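Local coordinates for protein fiber (Human adenovirus 35, PDB 2QLK) that attaches the virus to host cells, its trimeric C-terminal head, the knob domain studied here, carrying binding sites for the receptor CD46, at residues I162-N167 with S201-S206; G60-V65 with F181-N186; L47-V52 with L84-D89; Y177-E182 with F205-E210. All coordinates share one frame; numbering follows the deposited sequence.

Contact 1. Residues I162-N167 with S201-S206; sequences ISIMLN and SPFFFS
Ile162 and Phe203 meet at a slant, the branch methyl of the isoleucine riding over the aromatic face. Ile162 CG2 stands 3.6 Å above the plane of the Phe203 ring, over its centre and only 13° off the ring normal, a clear CH-pi contact. The other arm of Ile162 also leans on this ring, with CD1 3.9 Å from Phe203 CD2. Ile164 uses a single atom for two aromatic partners. Its CD1 touches the edge of Phe203 at CE2 (3.8 Å), and the same methyl sits over the middle of the Phe205 ring, 3.7 Å from its centroid, the two side chains crossing at about a right angle. The outer chain of Ile164 is fully extended (chi2 -176°), which carries CD1 far enough across to reach both rings. Phe203 O lies in plane at the edge of the Phe205 ring. Isoleucine and phenylalanine suit this buried place because the flat rings offer faces and the branched isoleucines supply methyls to cover them. Phe204, between the two phenylalanines in sequence, points away and packs on Phe205 of a neighbouring subunit. With strand axes 9.8 Å apart and inclined by 30°, this is the interior of a beta sandwich, two antiparallel sheets packed face to face, as in the adenovirus fibre knob.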
loop_
_atom_site.group_PDB
_atom_site.type_symbol
_atom_site.label_atom_id
_atom_site.label_comp_id
_atom_site.label_asym_id
_atom_site.label_seq_id
_atom_site.Cartn_x
_atom_site.Cartn_y
_atom_site.Cartn_z
ATOM N N ILE A 162 9.196 -9.085 0.200
ATOM C CA ILE A 162 8.824 -9.149 1.596
ATOM C C ILE A 162 7.550 -9.944 1.750
ATOM O O ILE A 162 6.621 -9.805 0.966
ATOM C CB ILE A 162 8.635 -7.749 2.259
ATOM C CG1 ILE A 162 8.069 -7.960 3.673
ATOM C CG2 ILE A 162 7.677 -6.854 1.426
ATOM C CD1 ILE A 162 8.308 -6.818 4.577
ATOM N N SER A 163 7.531 -10.797 2.762
ATOM C CA SER A 163 6.392 -11.627 3.060
ATOM C C SER A 163 6.028 -11.506 4.520
ATOM O O SER A 163 6.893 -11.482 5.402
ATOM C CB SER A 163 6.697 -13.095 2.771
ATOM O OG SER A 163 6.682 -13.354 1.380
ATOM N N ILE A 164 4.737 -11.400 4.775
ATOM C CA ILE A 164 4.281 -11.336 6.140
ATOM C C ILE A 164 3.352 -12.512 6.312
ATOM O O ILE A 164 2.419 -12.696 5.539
ATOM C CB ILE A 164 3.540 -10.042 6.414
ATOM C CG1 ILE A 164 4.461 -8.862 6.084
ATOM C CG2 ILE A 164 3.041 -10.045 7.866
ATOM C CD1 ILE A 164 3.867 -7.495 6.414
ATOM N N MET A 165 3.636 -13.348 7.301
ATOM C CA MET A 165 2.797 -14.512 7.538
ATOM C C MET A 165 2.046 -14.303 8.829
ATOM O O MET A 165 2.646 -14.000 9.880
ATOM C CB MET A 165 3.655 -15.772 7.618
ATOM C CG MET A 165 2.836 -17.051 7.680
ATOM S SD MET A 165 3.847 -18.517 7.961
ATOM C CE MET A 165 3.393 -18.921 9.689
ATOM N N LEU A 166 0.723 -14.442 8.760
ATOM C CA LEU A 166 -0.105 -14.221 9.936
ATOM C C LEU A 166 -0.505 -15.520 10.618
ATOM O O LEU A 166 -0.973 -16.451 9.963
ATOM C CB LEU A 166 -1.354 -13.410 9.549
ATOM C CG LEU A 166 -1.039 -12.091 8.819
ATOM C CD1 LEU A 166 -2.295 -11.602 8.134
ATOM C CD2 LEU A 166 -0.455 -11.035 9.784
ATOM N N ASN A 167 -0.300 -15.586 11.937
ATOM C CA ASN A 167 -0.655 -16.781 12.710
ATOM C C ASN A 167 -0.117 -18.049 12.027
ATOM O O ASN A 167 1.089 -18.209 11.869
ATOM C CB ASN A 167 -2.188 -16.852 12.885
ATOM C CG ASN A 167 -2.744 -15.648 13.628
ATOM O OD1 ASN A 167 -2.029 -14.994 14.401
ATOM N ND2 ASN A 167 -4.017 -15.341 13.405
ATOM N N SER A 201 13.491 -0.144 3.037
ATOM C CA SER A 201 12.529 0.935 2.904
ATOM C C SER A 201 11.199 0.416 3.476
ATOM O O SER A 201 10.894 -0.782 3.435
ATOM C CB SER A 201 12.362 1.378 1.430
ATOM O OG SER A 201 11.688 0.406 0.631
ATOM N N PRO A 202 10.383 1.326 4.015
ATOM C CA PRO A 202 9.083 1.030 4.618
ATOM C C PRO A 202 8.074 0.267 3.749
ATOM O O PRO A 202 7.798 0.643 2.605
ATOM C CB PRO A 202 8.547 2.420 5.006
ATOM C CG PRO A 202 9.754 3.285 5.040
ATOM C CD PRO A 202 10.617 2.775 3.932
ATOM N N PHE A 203 7.520 -0.803 4.317
ATOM C CA PHE A 203 6.504 -1.607 3.644
ATOM C C PHE A 203 5.178 -1.382 4.380
ATOM O O PHE A 203 5.104 -1.534 5.616
ATOM C CB PHE A 203 6.856 -3.094 3.682
ATOM C CG PHE A 203 5.842 -3.972 2.991
ATOM C CD1 PHE A 203 5.630 -3.876 1.612
ATOM C CD2 PHE A 203 5.031 -4.845 3.730
ATOM C CE1 PHE A 203 4.603 -4.632 0.976
ATOM C CE2 PHE A 203 4.011 -5.602 3.101
ATOM C CZ PHE A 203 3.799 -5.489 1.735
ATOM N N PHE A 204 4.138 -1.048 3.611
ATOM C CA PHE A 204 2.827 -0.789 4.162
ATOM C C PHE A 204 1.901 -1.962 3.935
ATOM O O PHE A 204 1.887 -2.567 2.859
ATOM C CB PHE A 204 2.224 0.444 3.519
ATOM C CG PHE A 204 3.195 1.536 3.302
ATOM C CD1 PHE A 204 3.912 2.050 4.350
ATOM C CD2 PHE A 204 3.388 2.062 2.033
ATOM C CE1 PHE A 204 4.803 3.070 4.154
ATOM C CE2 PHE A 204 4.278 3.082 1.833
ATOM C CZ PHE A 204 4.990 3.594 2.901
ATOM N N PHE A 205 1.091 -2.276 4.934
ATOM C CA PHE A 205 0.177 -3.410 4.778
ATOM C C PHE A 205 -1.023 -3.243 5.686
ATOM O O PHE A 205 -1.065 -2.327 6.513
ATOM C CB PHE A 205 0.892 -4.712 5.161
ATOM C CG PHE A 205 1.448 -4.706 6.575
ATOM C CD1 PHE A 205 2.638 -4.050 6.864
ATOM C CD2 PHE A 205 0.773 -5.352 7.608
ATOM C CE1 PHE A 205 3.164 -4.029 8.143
ATOM C CE2 PHE A 205 1.284 -5.344 8.898
ATOM C CZ PHE A 205 2.493 -4.677 9.171
ATOM N N SER A 206 -2.005 -4.114 5.505
ATOM C CA SER A 206 -3.164 -4.120 6.369
ATOM C C SER A 206 -3.577 -5.583 6.550
ATOM O O SER A 206 -3.250 -6.449 5.711
ATOM C CB SER A 206 -4.336 -3.357 5.758
ATOM O OG SER A 206 -3.973 -2.034 5.405
#

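Contact 2. Residues G60-V65 with F181-N186; sequences GYVSLV and FEWNLN
Val62 and Leu64 meet Phe181 and Trp183 across the beta sandwich of the fibre knob, joining strand 57-66 of one sheet to strand 177-186 of the other at an axis angle of 55°. Two contacts are CH-pi. Val62 CG2 lies 3.9 Å above the Phe181 plane, displaced toward the rim. Leu64 covers one face of the Trp183 six-membered ring with CD2, again off-centre and 3.8 Å from CZ3; Leu64 holds CG anti to its own backbone N (chi1 -176°), which directs the side chain toward the indole. Plain apolar packing adds Val62 CG1, 3.9 Å from Phe181 CE1, and Val62 CG2 at the edge of Trp183. Branched aliphatic residues suit a buried, apolar layer against broad rings, but the indole N-H must be satisfied there too. One water does this, in the plane of the indole at its edge: it accepts from Trp183 NE1 at 3.2 Å and donates to Val62 O at 2.7 Å.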
loop_
_atom_site.group_PDB
_atom_site.type_symbol
_atom_site.label_atom_id
_atom_site.label_comp_id
_atom_site.label_asym_id
_atom_site.label_seq_id
_atom_site.Cartn_x
_atom_site.Cartn_y
_atom_site.Cartn_z
ATOM N N GLY A 60 -0.586 -1.189 8.963
ATOM C CA GLY A 60 0.779 -1.335 9.424
ATOM C C GLY A 60 1.888 -0.697 8.620
ATOM O O GLY A 60 1.748 -0.408 7.426
ATOM N N TYR A 61 3.011 -0.508 9.301
ATOM C CA TYR A 61 4.200 0.084 8.719
ATOM C C TYR A 61 5.401 -0.641 9.307
ATOM O O TYR A 61 5.549 -0.775 10.537
ATOM C CB TYR A 61 4.198 1.574 9.047
ATOM C CG TYR A 61 5.414 2.374 8.702
ATOM C CD1 TYR A 61 6.640 2.107 9.321
ATOM C CD2 TYR A 61 5.330 3.453 7.842
ATOM C CE1 TYR A 61 7.755 2.911 9.097
ATOM C CE2 TYR A 61 6.450 4.270 7.594
ATOM C CZ TYR A 61 7.649 3.991 8.230
ATOM O OH TYR A 61 8.739 4.795 8.044
ATOM N N VAL A 62 6.288 -1.111 8.443
ATOM C CA VAL A 62 7.431 -1.821 8.941
ATOM C C VAL A 62 8.730 -1.528 8.193
ATOM O O VAL A 62 8.786 -1.561 6.967
ATOM C CB VAL A 62 7.133 -3.366 8.977
ATOM C CG1 VAL A 62 6.959 -3.933 7.556
ATOM C CG2 VAL A 62 8.260 -4.112 9.735
ATOM N N SER A 63 9.775 -1.214 8.948
ATOM C CA SER A 63 11.079 -0.963 8.346
ATOM C C SER A 63 12.098 -1.489 9.326
ATOM O O SER A 63 11.850 -1.544 10.540
ATOM C CB SER A 63 11.340 0.527 8.048
ATOM O OG SER A 63 11.459 1.263 9.236
ATOM N N LEU A 64 13.239 -1.893 8.781
ATOM C CA LEU A 64 14.301 -2.476 9.559
ATOM C C LEU A 64 15.632 -1.781 9.342
ATOM O O LEU A 64 15.940 -1.366 8.236
ATOM C CB LEU A 64 14.412 -3.957 9.168
ATOM C CG LEU A 64 15.395 -4.882 9.878
ATOM C CD1 LEU A 64 15.187 -4.817 11.407
ATOM C CD2 LEU A 64 15.158 -6.291 9.383
ATOM N N VAL A 65 16.405 -1.642 10.406
ATOM C CA VAL A 65 17.760 -1.052 10.328
ATOM C C VAL A 65 18.755 -2.023 11.028
ATOM O O VAL A 65 18.512 -2.507 12.141
ATOM C CB VAL A 65 17.820 0.345 11.016
ATOM C CG1 VAL A 65 19.295 0.843 11.074
ATOM C CG2 VAL A 65 16.953 1.358 10.235
ATOM N N PHE A 181 7.831 -11.662 9.748
ATOM C CA PHE A 181 8.250 -10.806 8.635
ATOM C C PHE A 181 9.440 -11.467 7.999
ATOM O O PHE A 181 10.317 -11.974 8.699
ATOM C CB PHE A 181 8.709 -9.422 9.143
ATOM C CG PHE A 181 7.617 -8.584 9.757
ATOM C CD1 PHE A 181 6.729 -7.854 8.948
ATOM C CD2 PHE A 181 7.450 -8.549 11.133
ATOM C CE1 PHE A 181 5.681 -7.104 9.521
ATOM C CE2 PHE A 181 6.406 -7.804 11.717
ATOM C CZ PHE A 181 5.518 -7.082 10.912
ATOM N N GLU A 182 9.487 -11.476 6.674
ATOM C CA GLU A 182 10.646 -12.019 6.016
ATOM C C GLU A 182 11.034 -11.188 4.791
ATOM O O GLU A 182 10.191 -10.901 3.945
ATOM C CB GLU A 182 10.408 -13.477 5.633
ATOM C CG GLU A 182 11.648 -14.132 5.074
ATOM C CD GLU A 182 11.537 -15.645 5.025
ATOM O OE1 GLU A 182 11.588 -16.277 6.107
ATOM O OE2 GLU A 182 11.390 -16.193 3.905
ATOM N N TRP A 183 12.295 -10.758 4.734
ATOM C CA TRP A 183 12.817 -9.987 3.600
ATOM C C TRP A 183 13.811 -10.880 2.866
ATOM O O TRP A 183 14.634 -11.547 3.486
ATOM C CB TRP A 183 13.578 -8.749 4.052
ATOM C CG TRP A 183 12.733 -7.692 4.680
ATOM C CD1 TRP A 183 12.226 -6.588 4.075
ATOM C CD2 TRP A 183 12.333 -7.626 6.051
ATOM N NE1 TRP A 183 11.531 -5.812 4.991
ATOM C CE2 TRP A 183 11.585 -6.426 6.213
ATOM C CE3 TRP A 183 12.536 -8.462 7.168
ATOM C CZ2 TRP A 183 11.040 -6.040 7.448
ATOM C CZ3 TRP A 183 11.999 -8.074 8.394
ATOM C CH2 TRP A 183 11.257 -6.871 8.524
ATOM N N ASN A 184 13.756 -10.857 1.547
ATOM C CA ASN A 184 14.627 -11.680 0.752
ATOM C C ASN A 184 15.274 -10.868 -0.366
ATOM O O ASN A 184 14.600 -10.192 -1.154
ATOM C CB ASN A 184 13.835 -12.831 0.150
ATOM C CG ASN A 184 14.704 -13.764 -0.668
ATOM O OD1 ASN A 184 15.445 -14.593 -0.119
ATOM N ND2 ASN A 184 14.635 -13.628 -1.987
ATOM N N LEU A 185 16.590 -10.938 -0.423
ATOM C CA LEU A 185 17.340 -10.264 -1.466
ATOM C C LEU A 185 17.790 -11.348 -2.461
ATOM O O LEU A 185 18.423 -12.330 -2.079
ATOM C CB LEU A 185 18.581 -9.577 -0.898
ATOM C CG LEU A 185 19.533 -9.185 -2.056
ATOM C CD1 LEU A 185 18.960 -7.991 -2.870
ATOM C CD2 LEU A 185 20.902 -8.862 -1.507
ATOM N N ASN A 186 17.478 -11.168 -3.732
ATOM C CA ASN A 186 17.895 -12.138 -4.730
ATOM C C ASN A 186 18.328 -11.362 -5.957
ATOM O O ASN A 186 17.536 -11.156 -6.864
ATOM C CB ASN A 186 16.738 -13.091 -5.052
ATOM C CG ASN A 186 17.105 -14.122 -6.096
ATOM O OD1 ASN A 186 17.216 -13.808 -7.281
ATOM N ND2 ASN A 186 17.305 -15.360 -5.663
HETATM O O HOH W 1 10.358 -2.803 5.184
#

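Contact 3. Residues L47-V52 with L84-D89; sequences LTLVLV and LRLYFD
While Leu49 and Leu86 touch inside the fold, the Arg85 guanidinium and the Tyr87 ring lie on the other side of strand 79-88. The Arg85 guanidinium has Tyr87 CE2 over one face, 3.7 Å above the plane and toward the rim, and its NH1 sits in plane at the edge of the Tyr87 ring, giving a weak hydrogen bond to Tyr87 OH (3.2 Å, 125° at the hydrogen). NE of Arg85 is also in a salt bridge with Asp100, so the guanidinium has a second partner. Facing inward, Leu84 and Leu86 close one flank of the knob's antiparallel beta sandwich, where strand 79-88 opposes strand 45-54 of the second sheet. Leu49 and Leu86 reach for each other tip to tip, CD2 of Leu49 being 3.9 Å from CD1 of Leu86; Leu49 CG lies opposite the backbone N (chi1 171°), which helps send CD2 toward Leu86. Leu47 CD1 stays slightly farther from Leu84 CD2, at 4.2 Å. Leucine fits here because its long, forked side chain spans a wide gap: the alpha carbons of Leu49 and Leu86 are 11.1 Å apart.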
loop_
_atom_site.group_PDB
_atom_site.type_symbol
_atom_site.label_atom_id
_atom_site.label_comp_id
_atom_site.label_asym_id
_atom_site.label_seq_id
_atom_site.Cartn_x
_atom_site.Cartn_y
_atom_site.Cartn_z
ATOM N N LEU A 47 14.064 -2.708 14.543
ATOM C CA LEU A 47 12.818 -2.843 13.832
ATOM C C LEU A 47 11.816 -1.780 14.257
ATOM O O LEU A 47 11.525 -1.610 15.445
ATOM C CB LEU A 47 12.249 -4.231 14.095
ATOM C CG LEU A 47 10.829 -4.443 13.551
ATOM C CD1 LEU A 47 10.902 -4.791 12.030
ATOM C CD2 LEU A 47 10.134 -5.577 14.350
ATOM N N THR A 48 11.313 -1.044 13.279
ATOM C CA THR A 48 10.292 -0.023 13.515
ATOM C C THR A 48 9.008 -0.623 12.944
ATOM O O THR A 48 8.873 -0.836 11.725
ATOM C CB THR A 48 10.590 1.286 12.761
ATOM O OG1 THR A 48 11.818 1.845 13.245
ATOM C CG2 THR A 48 9.438 2.297 12.937
ATOM N N LEU A 49 8.077 -0.911 13.835
ATOM C CA LEU A 49 6.813 -1.478 13.459
ATOM C C LEU A 49 5.745 -0.609 14.080
ATOM O O LEU A 49 5.794 -0.344 15.279
ATOM C CB LEU A 49 6.680 -2.881 14.025
ATOM C CG LEU A 49 5.307 -3.534 13.890
ATOM C CD1 LEU A 49 4.963 -3.804 12.410
ATOM C CD2 LEU A 49 5.350 -4.834 14.666
ATOM N N VAL A 50 4.801 -0.156 13.261
ATOM C CA VAL A 50 3.706 0.645 13.722
ATOM C C VAL A 50 2.404 -0.027 13.277
ATOM O O VAL A 50 2.185 -0.258 12.090
ATOM C CB VAL A 50 3.821 2.045 13.162
ATOM C CG1 VAL A 50 2.760 2.958 13.807
ATOM C CG2 VAL A 50 5.234 2.580 13.436
ATOM N N LEU A 51 1.560 -0.364 14.247
ATOM C CA LEU A 51 0.270 -0.991 13.997
ATOM C C LEU A 51 -0.831 -0.042 14.482
ATOM O O LEU A 51 -0.850 0.365 15.648
ATOM C CB LEU A 51 0.174 -2.316 14.747
ATOM C CG LEU A 51 1.217 -3.382 14.429
ATOM C CD1 LEU A 51 1.096 -4.536 15.388
ATOM C CD2 LEU A 51 0.976 -3.896 12.990
ATOM N N VAL A 52 -1.726 0.327 13.572
ATOM C CA VAL A 52 -2.826 1.221 13.882
ATOM C C VAL A 52 -4.175 0.526 13.681
ATOM O O VAL A 52 -4.450 -0.033 12.607
ATOM C CB VAL A 52 -2.794 2.481 12.990
ATOM C CG1 VAL A 52 -4.089 3.278 13.170
ATOM C CG2 VAL A 52 -1.577 3.340 13.316
ATOM N N LEU A 84 11.936 -12.315 10.954
ATOM C CA LEU A 84 11.672 -11.802 12.289
ATOM C C LEU A 84 10.310 -12.343 12.674
ATOM O O LEU A 84 9.308 -12.055 12.011
ATOM C CB LEU A 84 11.664 -10.268 12.279
ATOM C CG LEU A 84 12.779 -9.388 12.876
ATOM C CD1 LEU A 84 14.001 -10.205 13.356
ATOM C CD2 LEU A 84 13.175 -8.345 11.855
ATOM N N ARG A 85 10.270 -13.131 13.738
ATOM C CA ARG A 85 9.015 -13.714 14.204
ATOM C C ARG A 85 8.492 -13.067 15.479
ATOM O O ARG A 85 9.226 -12.912 16.465
ATOM C CB ARG A 85 9.197 -15.197 14.470
ATOM C CG ARG A 85 9.739 -16.005 13.306
ATOM C CD ARG A 85 10.316 -17.314 13.839
ATOM N NE ARG A 85 11.319 -17.043 14.872
ATOM C CZ ARG A 85 11.648 -17.876 15.857
ATOM N NH1 ARG A 85 11.056 -19.064 15.968
ATOM N NH2 ARG A 85 12.565 -17.512 16.749
ATOM N N LEU A 86 7.217 -12.692 15.463
ATOM C CA LEU A 86 6.585 -12.114 16.624
ATOM C C LEU A 86 5.511 -13.090 17.092
ATOM O O LEU A 86 4.663 -13.499 16.306
ATOM C CB LEU A 86 5.932 -10.778 16.296
ATOM C CG LEU A 86 6.724 -9.649 15.631
ATOM C CD1 LEU A 86 6.186 -8.302 16.126
ATOM C CD2 LEU A 86 8.169 -9.772 15.932
ATOM N N TYR A 87 5.557 -13.480 18.364
ATOM C CA TYR A 87 4.538 -14.387 18.890
ATOM C C TYR A 87 3.822 -13.637 20.010
ATOM O O TYR A 87 4.465 -12.985 20.842
ATOM C CB TYR A 87 5.170 -15.675 19.412
ATOM C CG TYR A 87 5.895 -16.499 18.364
ATOM C CD1 TYR A 87 5.205 -17.095 17.314
ATOM C CD2 TYR A 87 7.275 -16.692 18.432
ATOM C CE1 TYR A 87 5.878 -17.874 16.351
ATOM C CE2 TYR A 87 7.959 -17.471 17.483
ATOM C CZ TYR A 87 7.253 -18.057 16.449
ATOM O OH TYR A 87 7.917 -18.847 15.527
ATOM N N PHE A 88 2.496 -13.724 20.022
ATOM C CA PHE A 88 1.686 -13.023 21.016
ATOM C C PHE A 88 0.799 -13.960 21.824
ATOM O O PHE A 88 0.405 -15.023 21.347
ATOM C CB PHE A 88 0.769 -12.020 20.327
ATOM C CG PHE A 88 1.492 -10.983 19.533
ATOM C CD1 PHE A 88 1.837 -11.231 18.201
ATOM C CD2 PHE A 88 1.837 -9.758 20.116
ATOM C CE1 PHE A 88 2.521 -10.267 17.451
ATOM C CE2 PHE A 88 2.511 -8.796 19.389
ATOM C CZ PHE A 88 2.855 -9.051 18.047
ATOM N N ASP A 89 0.472 -13.544 23.044
ATOM C CA ASP A 89 -0.397 -14.339 23.889
ATOM C C ASP A 89 -1.836 -13.872 23.671
ATOM O O ASP A 89 -2.087 -12.955 22.884
ATOM C CB ASP A 89 0.002 -14.220 25.371
ATOM C CG ASP A 89 -0.100 -12.807 25.903
ATOM O OD1 ASP A 89 -1.181 -12.196 25.793
ATOM O OD2 ASP A 89 0.904 -12.309 26.447
#

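Contact 4. Residues Y177-E182 with F205-E210; sequences YAIQFE and FSYITE
Phe181 and Phe205 supply the aromatic pairing, their side chains crossing at about a right angle with Phe181 CE1 4.0 Å from Phe205 CZ. The Phe205 CZ atom comes in near the plane of the Phe181 ring, at its edge. Next along, Ile179 CD1 meets the hydroxyl end of Tyr207, 3.5 Å from OH and 4.1 Å from CZ. Tyrosine suits this place because its ring fills the interior while its hydroxyl is hydrogen-bonded to Phe123 O. The two segments run antiparallel in direction but belong to opposite sheets of the knob's beta sandwich, so their residues meet through side chains, with paired alpha carbons from 10.1 Å apart at Tyr177 and Glu210 to 11.6 Å at Phe181 and Phe205. At the far end the packing turns polar. Glu210 is poorly ordered, so its placement is approximate; as modelled it is bent at chi2 (73°) and brings OE1 into the plane of the Tyr177 ring, at its edge and 3.7 Å from CE1. The same Glu210 OE1 is hydrogen-bonded to Thr127 OG1.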
loop_
_atom_site.group_PDB
_atom_site.type_symbol
_atom_site.label_atom_id
_atom_site.label_comp_id
_atom_site.label_asym_id
_atom_site.label_seq_id
_atom_site.Cartn_x
_atom_site.Cartn_y
_atom_site.Cartn_z
ATOM N N TYR A 177 -1.331 -15.620 18.939
ATOM C CA TYR A 177 -1.204 -14.953 17.633
ATOM C C TYR A 177 0.246 -14.931 17.177
ATOM O O TYR A 177 1.152 -15.053 17.993
ATOM C CB TYR A 177 -1.694 -13.515 17.731
ATOM C CG TYR A 177 -3.078 -13.402 18.283
ATOM C CD1 TYR A 177 -4.185 -13.660 17.484
ATOM C CD2 TYR A 177 -3.288 -13.076 19.622
ATOM C CE1 TYR A 177 -5.472 -13.598 18.000
ATOM C CE2 TYR A 177 -4.570 -13.012 20.152
ATOM C CZ TYR A 177 -5.656 -13.273 19.333
ATOM O OH TYR A 177 -6.929 -13.202 19.840
ATOM N N ALA A 178 0.463 -14.777 15.872
ATOM C CA ALA A 178 1.814 -14.713 15.325
ATOM C C ALA A 178 1.870 -13.810 14.084
ATOM O O ALA A 178 0.940 -13.776 13.280
ATOM C CB ALA A 178 2.321 -16.121 14.970
ATOM N N ILE A 179 2.972 -13.078 13.964
ATOM C CA ILE A 179 3.246 -12.198 12.842
ATOM C C ILE A 179 4.722 -12.436 12.557
ATOM O O ILE A 179 5.579 -12.210 13.429
ATOM C CB ILE A 179 3.058 -10.723 13.207
ATOM C CG1 ILE A 179 1.612 -10.472 13.626
ATOM C CG2 ILE A 179 3.447 -9.837 12.002
ATOM C CD1 ILE A 179 1.298 -9.000 13.885
ATOM N N GLN A 180 4.999 -12.933 11.356
ATOM C CA GLN A 180 6.353 -13.212 10.913
ATOM C C GLN A 180 6.694 -12.356 9.696
ATOM O O GLN A 180 5.943 -12.346 8.720
ATOM C CB GLN A 180 6.510 -14.676 10.521
ATOM C CG GLN A 180 7.945 -15.031 10.168
ATOM C CD GLN A 180 8.116 -16.491 9.750
ATOM O OE1 GLN A 180 7.886 -16.858 8.595
ATOM N NE2 GLN A 180 8.520 -17.323 10.694
ATOM N N PHE A 181 7.831 -11.662 9.748
ATOM C CA PHE A 181 8.250 -10.806 8.635
ATOM C C PHE A 181 9.440 -11.467 7.999
ATOM O O PHE A 181 10.317 -11.974 8.699
ATOM C CB PHE A 181 8.709 -9.422 9.143
ATOM C CG PHE A 181 7.617 -8.584 9.757
ATOM C CD1 PHE A 181 6.729 -7.854 8.948
ATOM C CD2 PHE A 181 7.450 -8.549 11.133
ATOM C CE1 PHE A 181 5.681 -7.104 9.521
ATOM C CE2 PHE A 181 6.406 -7.804 11.717
ATOM C CZ PHE A 181 5.518 -7.082 10.912
ATOM N N GLU A 182 9.487 -11.476 6.674
ATOM C CA GLU A 182 10.646 -12.019 6.016
ATOM C C GLU A 182 11.034 -11.188 4.791
ATOM O O GLU A 182 10.191 -10.901 3.945
ATOM C CB GLU A 182 10.408 -13.477 5.633
ATOM C CG GLU A 182 11.648 -14.132 5.074
ATOM C CD GLU A 182 11.537 -15.645 5.025
ATOM O OE1 GLU A 182 11.588 -16.277 6.107
ATOM O OE2 GLU A 182 11.390 -16.193 3.905
ATOM N N PHE A 205 1.091 -2.276 4.934
ATOM C CA PHE A 205 0.177 -3.410 4.778
ATOM C C PHE A 205 -1.023 -3.243 5.686
ATOM O O PHE A 205 -1.065 -2.327 6.513
ATOM C CB PHE A 205 0.892 -4.712 5.161
ATOM C CG PHE A 205 1.448 -4.706 6.575
ATOM C CD1 PHE A 205 2.638 -4.050 6.864
ATOM C CD2 PHE A 205 0.773 -5.352 7.608
ATOM C CE1 PHE A 205 3.164 -4.029 8.143
ATOM C CE2 PHE A 205 1.284 -5.344 8.898
ATOM C CZ PHE A 205 2.493 -4.677 9.171
ATOM N N SER A 206 -2.005 -4.114 5.505
ATOM C CA SER A 206 -3.164 -4.120 6.369
ATOM C C SER A 206 -3.577 -5.583 6.550
ATOM O O SER A 206 -3.250 -6.449 5.711
ATOM C CB SER A 206 -4.336 -3.357 5.758
ATOM O OG SER A 206 -3.973 -2.034 5.405
ATOM N N TYR A 207 -4.253 -5.863 7.664
ATOM C CA TYR A 207 -4.802 -7.187 7.915
ATOM C C TYR A 207 -6.067 -7.041 8.770
ATOM O O TYR A 207 -6.270 -6.041 9.440
ATOM C CB TYR A 207 -3.777 -8.157 8.553
ATOM C CG TYR A 207 -3.165 -7.749 9.877
ATOM C CD1 TYR A 207 -3.887 -7.831 11.071
ATOM C CD2 TYR A 207 -1.847 -7.302 9.932
ATOM C CE1 TYR A 207 -3.293 -7.477 12.305
ATOM C CE2 TYR A 207 -1.243 -6.939 11.153
ATOM C CZ TYR A 207 -1.966 -7.032 12.331
ATOM O OH TYR A 207 -1.343 -6.701 13.521
ATOM N N ILE A 208 -6.932 -8.030 8.673
ATOM C CA ILE A 208 -8.197 -8.062 9.379
ATOM C C ILE A 208 -7.930 -8.376 10.850
ATOM O O ILE A 208 -7.253 -9.353 11.187
ATOM C CB ILE A 208 -9.088 -9.128 8.755
ATOM C CG1 ILE A 208 -9.281 -8.790 7.275
ATOM C CG2 ILE A 208 -10.443 -9.212 9.514
ATOM C CD1 ILE A 208 -9.990 -9.875 6.484
ATOM N N THR A 209 -8.450 -7.522 11.713
ATOM C CA THR A 209 -8.232 -7.677 13.135
ATOM C C THR A 209 -9.255 -8.553 13.823
ATOM O O THR A 209 -10.361 -8.742 13.323
ATOM C CB THR A 209 -8.216 -6.314 13.840
ATOM O OG1 THR A 209 -7.892 -6.510 15.219
ATOM C CG2 THR A 209 -9.575 -5.633 13.738
ATOM N N GLU A 210 -8.866 -9.072 14.987
ATOM C CA GLU A 210 -9.727 -9.923 15.804
ATOM C C GLU A 210 -10.855 -9.100 16.440
ATOM O O GLU A 210 -11.717 -9.648 17.120
ATOM C CB GLU A 210 -8.907 -10.594 16.909
ATOM C CG GLU A 210 -9.661 -11.668 17.689
ATOM C CD GLU A 210 -9.869 -12.942 16.886
ATOM O OE1 GLU A 210 -8.924 -13.757 16.798
ATOM O OE2 GLU A 210 -10.978 -13.122 16.337
#

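All four contacts bridge the same two sheets of the knob sandwich. Contacts 1, 2 and 3 are wholly buried among their touching residues; contact 4 begins in the core and ends at the partly exposed Glu210. Strand 203-208 serves contacts 1 and 4, and strand 177-186 serves contacts 2 and 4, so Phe205 and Phe181 each work in two of them, with Ile164 CD1 packing 3.6 Å from Phe181 CE1. Chemistry follows position: methyls over aromatic faces in contacts 1 and 2, leucine against leucine in contact 3, and in contact 4 an aromatic pair, an isoleucine at a tyrosine hydroxyl and one tyrosine edge beside a carboxylate. A bridging water enters only contact 2. The sheet holding 45-54, 57-66 and 203-208 also packs against neighbouring subunits.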